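PDB 5CZW: myroilysin from Myroides profundi, which probably cleaves internal peptide bonds as a zinc-dependent endopeptidase of the astacin family (M12A) and is activated by a cysteine-switch mechanism. Local coordinates for residues H147-W158 with M203-N214. The protein carries 1 engineered substitution. Numbering follows the deposited sequence.
Sequences HEHQHPLTNIPW and MHYSISSALTTN. With ZN (zinc ion), chain B.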
loop_
_atom_site.group_PDB
_atom_site.type_symbol
_atom_site.label_atom_id
_atom_site.label_comp_id
_atom_site.label_asym_id
_atom_site.label_seq_id
_atom_site.Cartn_x
_atom_site.Cartn_y
_atom_site.Cartn_z
ATOM N N HIS A 147 -0.417 -4.020 -8.137
ATOM C CA HIS A 147 -1.080 -2.998 -8.796
ATOM C C HIS A 147 -1.723 -3.364 -10.139
ATOM O O HIS A 147 -1.113 -4.014 -10.989
ATOM C CB HIS A 147 -0.118 -1.849 -9.068
ATOM C CG HIS A 147 0.174 -1.030 -7.838
ATOM N ND1 HIS A 147 1.446 -0.647 -7.490
ATOM C CD2 HIS A 147 -0.612 -0.636 -6.793
ATOM C CE1 HIS A 147 1.426 -0.012 -6.337
ATOM N NE2 HIS A 147 0.190 0.081 -5.970
ATOM N N GLU A 148 -2.885 -2.827 -10.357
ATOM C CA GLU A 148 -3.472 -2.717 -11.734
ATOM C C GLU A 148 -3.067 -1.397 -12.327
ATOM O O GLU A 148 -3.249 -0.375 -11.699
ATOM C CB GLU A 148 -5.001 -2.745 -11.652
ATOM C CG GLU A 148 -5.548 -4.106 -11.175
ATOM C CD GLU A 148 -5.353 -5.207 -12.221
ATOM O OE1 GLU A 148 -5.594 -4.982 -13.472
ATOM O OE2 GLU A 148 -4.851 -6.291 -11.811
ATOM N N HIS A 149 -2.421 -1.412 -13.486
ATOM C CA HIS A 149 -1.975 -0.160 -14.114
ATOM C C HIS A 149 -2.255 -0.290 -15.606
ATOM O O HIS A 149 -1.738 -1.156 -16.239
ATOM C CB HIS A 149 -0.517 0.031 -13.883
ATOM C CG HIS A 149 0.053 1.133 -14.690
ATOM N ND1 HIS A 149 -0.264 2.450 -14.463
ATOM C CD2 HIS A 149 0.942 1.118 -15.698
ATOM C CE1 HIS A 149 0.383 3.210 -15.338
ATOM N NE2 HIS A 149 1.134 2.416 -16.087
ATOM N N GLN A 150 -3.145 0.548 -16.097
ATOM C CA GLN A 150 -3.496 0.610 -17.499
ATOM C C GLN A 150 -2.629 1.721 -17.994
ATOM O O GLN A 150 -2.831 2.866 -17.604
ATOM C CB GLN A 150 -4.992 1.014 -17.608
ATOM C CG GLN A 150 -5.623 0.845 -18.981
ATOM C CD GLN A 150 -5.748 -0.626 -19.311
ATOM O OE1 GLN A 150 -5.535 -1.033 -20.442
ATOM N NE2 GLN A 150 -6.004 -1.449 -18.281
ATOM N N HIS A 151 -1.617 1.373 -18.780
ATOM C CA HIS A 151 -0.690 2.334 -19.291
ATOM C C HIS A 151 -1.331 3.293 -20.327
ATOM O O HIS A 151 -1.946 2.831 -21.271
ATOM C CB HIS A 151 0.545 1.645 -19.893
ATOM C CG HIS A 151 1.632 2.627 -20.132
ATOM N ND1 HIS A 151 2.295 3.230 -19.087
ATOM C CD2 HIS A 151 2.087 3.217 -21.266
ATOM C CE1 HIS A 151 3.126 4.139 -19.565
ATOM N NE2 HIS A 151 3.045 4.121 -20.883
ATOM N N PRO A 152 -1.222 4.619 -20.112
ATOM C CA PRO A 152 -1.930 5.434 -21.100
ATOM C C PRO A 152 -1.181 5.499 -22.432
ATOM O O PRO A 152 0.060 5.440 -22.451
ATOM C CB PRO A 152 -1.851 6.799 -20.500
ATOM C CG PRO A 152 -0.613 6.822 -19.697
ATOM C CD PRO A 152 -0.695 5.480 -19.040
ATOM N N LEU A 153 -1.934 5.747 -23.501
ATOM C CA LEU A 153 -1.402 5.852 -24.856
ATOM C C LEU A 153 -0.340 6.979 -24.992
ATOM O O LEU A 153 0.552 6.915 -25.841
ATOM C CB LEU A 153 -2.588 6.058 -25.797
ATOM C CG LEU A 153 -2.504 5.551 -27.202
ATOM C CD1 LEU A 153 -2.492 4.031 -27.316
ATOM C CD2 LEU A 153 -3.690 6.181 -27.931
ATOM N N THR A 154 -0.459 8.014 -24.178
ATOM C CA THR A 154 0.424 9.157 -24.215
ATOM C C THR A 154 1.758 8.876 -23.548
ATOM O O THR A 154 2.709 9.638 -23.727
ATOM C CB THR A 154 -0.190 10.350 -23.487
ATOM O OG1 THR A 154 -0.519 10.000 -22.105
ATOM C CG2 THR A 154 -1.400 10.905 -24.243
ATOM N N ASN A 155 1.824 7.826 -22.748
ATOM C CA ASN A 155 2.879 7.739 -21.742
ATOM C C ASN A 155 2.668 8.695 -20.611
ATOM O O ASN A 155 1.920 9.668 -20.719
ATOM C CB ASN A 155 4.278 8.056 -22.295
ATOM C CG ASN A 155 4.797 6.956 -23.218
ATOM O OD1 ASN A 155 5.637 7.203 -24.079
ATOM N ND2 ASN A 155 4.341 5.755 -23.025
ATOM N N ILE A 156 3.359 8.411 -19.519
ATOM C CA ILE A 156 3.162 9.192 -18.322
ATOM C C ILE A 156 4.100 10.379 -18.265
ATOM O O ILE A 156 5.303 10.205 -18.332
ATOM C CB ILE A 156 3.351 8.313 -17.067
ATOM C CG1 ILE A 156 2.390 7.101 -17.114
ATOM C CG2 ILE A 156 3.148 9.169 -15.808
ATOM C CD1 ILE A 156 2.758 5.929 -16.225
ATOM N N PRO A 157 3.473 11.571 -18.071
ATOM C CA PRO A 157 4.362 12.719 -18.004
ATOM C C PRO A 157 5.049 12.972 -16.659
ATOM O O PRO A 157 4.782 13.915 -16.030
ATOM C CB PRO A 157 3.449 13.888 -18.384
ATOM C CG PRO A 157 2.215 13.552 -17.740
ATOM C CD PRO A 157 2.034 12.090 -18.010
ATOM N N TRP A 158 5.951 12.111 -16.282
ATOM C CA TRP A 158 6.693 12.269 -15.061
ATOM C C TRP A 158 7.539 13.508 -15.021
ATOM O O TRP A 158 8.233 13.882 -16.028
ATOM C CB TRP A 158 7.642 11.091 -14.830
ATOM C CG TRP A 158 7.064 9.717 -14.774
ATOM C CD1 TRP A 158 7.147 8.789 -15.736
ATOM C CD2 TRP A 158 6.298 9.117 -13.707
ATOM N NE1 TRP A 158 6.517 7.643 -15.342
ATOM C CE2 TRP A 158 5.964 7.822 -14.114
ATOM C CE3 TRP A 158 5.889 9.540 -12.439
ATOM C CZ2 TRP A 158 5.256 6.937 -13.296
ATOM C CZ3 TRP A 158 5.173 8.646 -11.623
ATOM C CH2 TRP A 158 4.869 7.368 -12.077
ATOM N N MET A 203 -7.258 -1.952 -6.682
ATOM C CA MET A 203 -5.814 -2.119 -6.853
ATOM C C MET A 203 -5.166 -1.201 -7.897
ATOM O O MET A 203 -3.963 -1.271 -8.132
ATOM C CB MET A 203 -5.398 -3.615 -6.995
ATOM C CG MET A 203 -5.695 -4.511 -5.782
ATOM S SD MET A 203 -5.321 -3.774 -4.188
ATOM C CE MET A 203 -3.525 -3.657 -4.254
ATOM N N HIS A 204 -5.961 -0.353 -8.530
ATOM C CA HIS A 204 -5.386 0.529 -9.555
ATOM C C HIS A 204 -4.338 1.398 -8.928
ATOM O O HIS A 204 -4.468 1.773 -7.833
ATOM C CB HIS A 204 -6.414 1.317 -10.420
ATOM C CG HIS A 204 -6.788 0.616 -11.687
ATOM N ND1 HIS A 204 -6.018 0.675 -12.831
ATOM C CD2 HIS A 204 -7.797 -0.246 -11.955
ATOM C CE1 HIS A 204 -6.570 -0.070 -13.760
ATOM N NE2 HIS A 204 -7.635 -0.658 -13.249
ATOM N N TYR A 205 -3.304 1.678 -9.685
ATOM C CA TYR A 205 -2.139 2.477 -9.232
ATOM C C TYR A 205 -2.383 3.942 -9.478
ATOM O O TYR A 205 -2.633 4.401 -10.618
ATOM C CB TYR A 205 -0.928 2.028 -10.064
ATOM C CG TYR A 205 0.303 2.743 -9.745
ATOM C CD1 TYR A 205 0.860 2.619 -8.533
ATOM C CD2 TYR A 205 1.021 3.337 -10.720
ATOM C CE1 TYR A 205 2.039 3.240 -8.210
ATOM C CE2 TYR A 205 2.146 4.041 -10.438
ATOM C CZ TYR A 205 2.708 3.946 -9.180
ATOM O OH TYR A 205 3.917 4.571 -8.878
ATOM N N SER A 206 -2.417 4.692 -8.405
ATOM C CA SER A 206 -2.600 6.121 -8.458
ATOM C C SER A 206 -1.318 6.840 -8.826
ATOM O O SER A 206 -0.331 6.572 -8.261
ATOM C CB SER A 206 -2.955 6.580 -7.051
ATOM O OG SER A 206 -4.145 6.001 -6.683
ATOM N N ILE A 207 -1.399 7.779 -9.754
ATOM C CA ILE A 207 -0.288 8.596 -10.167
ATOM C C ILE A 207 -0.569 10.006 -9.656
ATOM O O ILE A 207 -1.530 10.661 -10.059
ATOM C CB ILE A 207 -0.024 8.570 -11.692
ATOM C CG1 ILE A 207 0.349 7.119 -12.078
ATOM C CG2 ILE A 207 1.128 9.507 -12.045
ATOM C CD1 ILE A 207 0.312 6.767 -13.542
ATOM N N SER A 208 0.292 10.463 -8.759
ATOM C CA SER A 208 0.021 11.713 -8.068
ATOM C C SER A 208 0.469 12.865 -8.929
ATOM O O SER A 208 1.583 12.848 -9.496
ATOM C CB SER A 208 0.792 11.744 -6.768
ATOM O OG SER A 208 0.655 12.990 -6.180
ATOM N N SER A 209 -0.301 13.950 -8.931
ATOM C CA SER A 209 0.030 15.115 -9.760
ATOM C C SER A 209 1.235 15.838 -9.198
ATOM O O SER A 209 1.836 16.692 -9.872
ATOM C CB SER A 209 -1.145 16.110 -9.853
ATOM O OG SER A 209 -1.551 16.553 -8.579
ATOM N N ALA A 210 1.578 15.495 -7.966
ATOM C CA ALA A 210 2.805 15.958 -7.337
ATOM C C ALA A 210 4.052 15.416 -8.014
ATOM O O ALA A 210 5.146 15.921 -7.700
ATOM C CB ALA A 210 2.795 15.593 -5.865
ATOM N N LEU A 211 3.907 14.389 -8.858
ATOM C CA LEU A 211 5.045 13.772 -9.505
ATOM C C LEU A 211 5.097 13.887 -11.024
ATOM O O LEU A 211 5.880 13.252 -11.652
ATOM C CB LEU A 211 5.118 12.250 -9.181
ATOM C CG LEU A 211 5.215 11.855 -7.704
ATOM C CD1 LEU A 211 3.970 12.254 -6.991
ATOM C CD2 LEU A 211 5.317 10.373 -7.557
ATOM N N THR A 212 4.182 14.654 -11.563
ATOM C CA THR A 212 4.071 14.814 -12.976
ATOM C C THR A 212 4.137 16.289 -13.329
ATOM O O THR A 212 4.138 17.108 -12.459
ATOM C CB THR A 212 2.722 14.324 -13.435
ATOM O OG1 THR A 212 1.727 15.125 -12.818
ATOM C CG2 THR A 212 2.526 12.865 -13.073
ATOM N N THR A 213 4.162 16.579 -14.616
ATOM C CA THR A 213 4.271 17.929 -15.106
ATOM C C THR A 213 3.084 18.611 -15.645
ATOM O O THR A 213 3.061 19.801 -15.645
ATOM C CB THR A 213 5.244 18.004 -16.266
ATOM O OG1 THR A 213 4.810 17.076 -17.240
ATOM C CG2 THR A 213 6.548 17.661 -15.782
ATOM N N ASN A 214 2.124 17.883 -16.133
ATOM C CA ASN A 214 0.973 18.561 -16.736
ATOM C C ASN A 214 -0.174 18.910 -15.781
ATOM O O ASN A 214 -1.052 19.587 -16.110
ATOM C CB ASN A 214 0.477 17.618 -17.795
ATOM C CG ASN A 214 1.290 17.730 -19.065
ATOM O OD1 ASN A 214 1.664 18.849 -19.471
ATOM N ND2 ASN A 214 1.543 16.608 -19.716
HETATM ZN ZN ZN B . -0.467 0.060 -4.016
HETATM O O HOH W 1 -2.430 3.697 -13.299
HETATM O O HOH W 2 -4.620 2.280 -14.207
#
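His147 binds the zinc ion through NE2 at 2.1 Å, and Tyr205 covers one face of its imidazole, CD1 lying 3.5 Å from CE1 of His147 with the two ring planes inclined at 49°. Tyr205 has CG anti to the backbone N (chi1 179°), which brings the CD1 edge of the phenol over the imidazole. Tyr187 hydrogen-bonds His147 ND1 and stacks on Tyr205, which probably helps hold both rings in place. Next to the metal ligand the backbones pair: Glu148 N donates to Met203 O (2.9 Å), above that carbonyl's plane, and Tyr205 N returns a bond to Glu148 O, nearly in line with the C=O. Met203, His204 and Tyr205 belong to the Met-turn of the metzincins, and Met203 packs against His137 and His141. Tyr205 probably corresponds to the astacin tyrosine that coordinates zinc and swings away on substrate binding; here its OH stands 8.0 Å from the zinc ion, and Cys23 fills the fourth place beside the three histidines. The His204 ring lies flat against Glu148, whose CB sits over its centre, 3.6 Å from the centroid. Replacing His204 by an alanine would probably open a gap over the Glu148 methylene. The Glu148 carboxylate bonds elsewhere, to Thr192 and Gln193. Farther out, a water joins His149 ND1 to Tyr205 O, and Ile207 CD1 meets Ile156 CD1 tip to tip at 3.7 Å, two branched aliphatic side chains suited to an apolar contact. Trp158 has CG anti to its carbonyl carbon (chi1 -57°), bringing CZ3 beside Ile207 CG2 (4.2 Å) and CE3 beside Leu211 CB. At the far end Thr213 N binds Pro157 O (3.1 Å), while Thr212 OG1 turns to Phe216.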